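Cyclin homolog (PDB 2F2C) belongs to the cyclin D subfamily and may promote the cellular transformation and rapid T-cell proliferation seen during latent herpesvirus infection. Local coordinates at residues I54-T57 with W58-L61; Q135-D138 with I139-L143. One frame throughout, in Å; residues are numbered along the deposited sequence.

Contact 1 of 2, residues I54-T57 with W58-L61; sequences ILLT and WMHL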
# COMPACT_ATOMS: atom_id res chain seq x y z
N ILE A 54 -10.92 0.94 -27.58
CA ILE A 54 -10.50 2.30 -27.91
C ILE A 54 -10.16 3.09 -26.62
O ILE A 54 -9.09 3.69 -26.51
CB ILE A 54 -11.59 2.99 -28.78
CG1 ILE A 54 -11.64 2.33 -30.18
CG2 ILE A 54 -11.29 4.46 -28.95
CD1 ILE A 54 -13.00 2.38 -30.89
N LEU A 55 -11.05 3.04 -25.62
CA LEU A 55 -10.90 3.83 -24.42
C LEU A 55 -9.69 3.39 -23.61
O LEU A 55 -8.99 4.23 -23.04
CB LEU A 55 -12.15 3.71 -23.57
CG LEU A 55 -12.05 4.25 -22.16
CD1 LEU A 55 -12.07 5.77 -22.18
CD2 LEU A 55 -13.21 3.68 -21.34
N LEU A 56 -9.46 2.09 -23.56
CA LEU A 56 -8.30 1.58 -22.85
C LEU A 56 -7.01 1.88 -23.61
O LEU A 56 -5.95 2.01 -22.99
CB LEU A 56 -8.44 0.09 -22.57
CG LEU A 56 -9.49 -0.32 -21.53
CD1 LEU A 56 -9.36 -1.82 -21.27
CD2 LEU A 56 -9.32 0.46 -20.22
N THR A 57 -7.10 2.00 -24.94
CA THR A 57 -5.98 2.43 -25.78
C THR A 57 -5.61 3.87 -25.46
O THR A 57 -4.45 4.20 -25.35
CB THR A 57 -6.32 2.27 -27.26
OG1 THR A 57 -6.31 0.88 -27.60
CG2 THR A 57 -5.23 2.82 -28.14
N TRP A 58 -6.61 4.71 -25.27
CA TRP A 58 -6.34 6.07 -24.87
C TRP A 58 -5.82 6.11 -23.43
O TRP A 58 -4.77 6.71 -23.16
CB TRP A 58 -7.61 6.89 -25.03
CG TRP A 58 -7.50 8.32 -24.61
CD1 TRP A 58 -6.83 9.32 -25.25
CD2 TRP A 58 -8.13 8.91 -23.48
NE1 TRP A 58 -6.99 10.51 -24.57
CE2 TRP A 58 -7.79 10.28 -23.48
CE3 TRP A 58 -8.96 8.43 -22.46
CZ2 TRP A 58 -8.24 11.17 -22.50
CZ3 TRP A 58 -9.39 9.30 -21.48
CH2 TRP A 58 -9.04 10.65 -21.51
N MET A 59 -6.52 5.47 -22.49
CA MET A 59 -6.08 5.44 -21.09
C MET A 59 -4.61 4.97 -20.98
O MET A 59 -3.80 5.54 -20.23
CB MET A 59 -7.01 4.54 -20.28
CG MET A 59 -8.47 5.03 -20.19
SD MET A 59 -9.57 3.86 -19.31
CE MET A 59 -8.72 3.63 -17.73
N HIS A 60 -4.28 3.93 -21.76
CA HIS A 60 -2.91 3.46 -21.87
C HIS A 60 -1.94 4.53 -22.38
O HIS A 60 -0.90 4.78 -21.75
CB HIS A 60 -2.81 2.23 -22.76
CG HIS A 60 -1.42 1.67 -22.83
ND1 HIS A 60 -0.97 0.70 -21.96
CD2 HIS A 60 -0.38 1.97 -23.63
CE1 HIS A 60 0.29 0.42 -22.23
NE2 HIS A 60 0.68 1.18 -23.24
N LEU A 61 -2.27 5.15 -23.51
CA LEU A 61 -1.40 6.18 -24.07
C LEU A 61 -1.07 7.21 -23.00
O LEU A 61 0.08 7.61 -22.84
CB LEU A 61 -2.05 6.85 -25.28
CG LEU A 61 -1.12 7.77 -26.08
CD1 LEU A 61 0.05 6.98 -26.66
CD2 LEU A 61 -1.90 8.47 -27.17
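M59 and the pair L55 and L56 show how a flexible side chain is fitted to the knobs of the helix turn before it. The thioether of M59 folds back along the helix, its sulfur settling in the hollow between the two leucines: SD lies 3.8 Å from CG of L55 and 3.5 Å from CD2 of L56. The first two torsions place the sulfur there, since the M59 chain leaves beside its own backbone N and then runs extended to SD. The bend at chi3 (55°) carries the terminal CE across, still 4.1 Å from CD2 of L56.

L55 is the shared knob. Its CG swings to the far side of CA from the backbone N (chi1 169°). The sulfur lies by this branch point, while CD1 meets the six-membered part of the W58 indole at an oblique slant, 4.1 Å from CE3, and also borders the M59 chain. W58 and M59 thus come to neighbouring parts of the L55 side chain.

Backbone bonds keep these bumps in step, M59 N to L55 O at 2.8 Å being nearly straight (172°) and H60 N to L56 O also measuring 2.8 Å. T57 turns its hydroxyl back along the helix to the carbonyl of T53, while H60 sets its ring edge-to-face with F73.

Beyond the helix, L56 packs on V77 and L80 of helix 72-83, whereas M59 reaches both F73 there and V102 of helix 94-109. Such i to i+3 and i to i+4 nesting fits the first helix of the cyclin box, here 49-65, with one face buried; L55 and W58 probably correspond to residues of the hydrophobic patch that docks RXL motifs in cellular cyclins.

Contact 2 of 2, residues Q135-D138 with I139-L143; sequences QEKD and ILEAL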
# COMPACT_ATOMS: atom_id res chain seq x y z
N GLN A 135 -17.51 12.97 -11.26
CA GLN A 135 -17.35 11.62 -11.79
C GLN A 135 -16.40 10.79 -10.93
O GLN A 135 -16.59 9.58 -10.79
CB GLN A 135 -16.88 11.65 -13.25
CG GLN A 135 -16.82 10.29 -13.94
CD GLN A 135 -18.15 9.59 -13.91
OE1 GLN A 135 -19.04 9.88 -14.72
NE2 GLN A 135 -18.31 8.66 -12.97
N GLU A 136 -15.38 11.44 -10.36
CA GLU A 136 -14.51 10.79 -9.37
C GLU A 136 -15.31 10.45 -8.12
O GLU A 136 -15.13 9.39 -7.52
CB GLU A 136 -13.31 11.68 -9.00
CG GLU A 136 -12.23 10.94 -8.22
CD GLU A 136 -11.39 11.86 -7.35
OE1 GLU A 136 -11.99 12.67 -6.60
OE2 GLU A 136 -10.15 11.76 -7.39
N LYS A 137 -16.19 11.37 -7.73
CA LYS A 137 -17.02 11.23 -6.54
C LYS A 137 -18.09 10.16 -6.72
O LYS A 137 -18.40 9.44 -5.78
CB LYS A 137 -17.65 12.58 -6.23
CG LYS A 137 -18.33 12.66 -4.89
CD LYS A 137 -18.18 14.07 -4.28
CE LYS A 137 -18.74 15.18 -5.18
NZ LYS A 137 -18.11 16.50 -4.87
N ASP A 138 -18.63 10.05 -7.94
CA ASP A 138 -19.64 9.04 -8.23
C ASP A 138 -19.06 7.63 -8.35
O ASP A 138 -19.65 6.67 -7.82
CB ASP A 138 -20.46 9.42 -9.47
CG ASP A 138 -21.61 10.38 -9.15
OD1 ASP A 138 -21.99 11.18 -10.03
OD2 ASP A 138 -22.19 10.42 -8.04
N ILE A 139 -17.91 7.50 -9.01
CA ILE A 139 -17.17 6.22 -9.04
C ILE A 139 -16.83 5.71 -7.63
O ILE A 139 -17.18 4.59 -7.25
CB ILE A 139 -15.88 6.32 -9.87
CG1 ILE A 139 -16.20 6.44 -11.36
CG2 ILE A 139 -14.99 5.10 -9.61
CD1 ILE A 139 -15.02 6.87 -12.18
N LEU A 140 -16.15 6.55 -6.86
CA LEU A 140 -15.74 6.16 -5.53
C LEU A 140 -16.90 5.63 -4.69
O LEU A 140 -16.81 4.56 -4.09
CB LEU A 140 -15.05 7.33 -4.83
CG LEU A 140 -13.60 7.58 -5.23
CD1 LEU A 140 -13.16 8.96 -4.73
CD2 LEU A 140 -12.66 6.49 -4.72
N GLU A 141 -18.00 6.37 -4.64
CA GLU A 141 -19.07 5.99 -3.74
C GLU A 141 -19.89 4.79 -4.20
O GLU A 141 -20.47 4.09 -3.39
CB GLU A 141 -19.90 7.21 -3.28
CG GLU A 141 -21.08 7.68 -4.11
CD GLU A 141 -21.91 8.74 -3.37
OE1 GLU A 141 -21.48 9.92 -3.33
OE2 GLU A 141 -22.98 8.40 -2.80
N ALA A 142 -19.89 4.53 -5.50
CA ALA A 142 -20.50 3.32 -6.05
C ALA A 142 -19.74 2.04 -5.68
O ALA A 142 -20.35 1.02 -5.38
CB ALA A 142 -20.65 3.44 -7.56
N LEU A 143 -18.41 2.10 -5.72
CA LEU A 143 -17.57 0.97 -5.30
C LEU A 143 -17.38 0.90 -3.78
O LEU A 143 -16.66 0.04 -3.28
CB LEU A 143 -16.20 1.05 -5.94
CG LEU A 143 -16.06 1.27 -7.45
CD1 LEU A 143 -14.67 1.77 -7.75
CD2 LEU A 143 -16.32 -0.02 -8.21
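From Q135 to A142 the backbone keeps regular alpha-helical i to i+4 hydrogen bonding, with I139 N to Q135 O at 3.0 Å and A142 N to D138 O at 3.2 Å, and L143 N still reaches back to I139 O as the helix gives way to a loop.

Q135 and I139 meet at an angle, amide nitrogen against branched aliphatic chain. A bend at chi2 (57°) folds the glutamine forward, bringing NE2 to 3.5 Å from CG1 of I139 and 3.8 Å from its CD1. That nitrogen also makes a weak hydrogen bond to the hydroxyl of Y83, a residue on which I139 packs as well.

One position on, E136 and L140 lie side by side and point the same way. Only the aliphatic part of the glutamate takes part, its CG 4.1 Å from CD1 of L140; its carboxylate travels on, OE2 to a salt bridge with K107 and OE1 to a backbone hydrogen bond on another protein chain of the assembly.

The outer face is charged. CG of E141, set between its own backbone N and carbonyl carbon (chi1 88°), comes 3.6 Å from O of K137. OE1 of E141 lies 4.8 Å from OD2 of D138, close for like charges, and is hydrogen-bonded to a polar side chain of that other chain.

The side turned to the partner protein is mixed, E136 and E141 making hydrogen bonds and L140 adding apolar contact. This is consistent with the last helix of a cyclin box, which in cyclin–kinase complexes forms part of the kinase-binding surface.

Overall arrangement
Both contacts are single helical stretches within the cyclin N-terminal domain, and they illustrate how one backbone pattern serves two settings. Contact 1, the more buried, belongs to helix 49-65 and relies on sulfur, aliphatic and aromatic surfaces; no other protein chain of the assembly touches it. Contact 2, on helix 129-142, is farther from the chain centre, about 20 Å against 13 Å between centres, and mixes apolar packing with carboxylates, some engaged by another protein chain. The centres of contact 1 and contact 2 lie about 20 Å apart. The nearest atoms of contact 1 and contact 2 are about 9 Å apart. Both helices pack against helices 72-83 and 94-109, which therefore lie along both contacts.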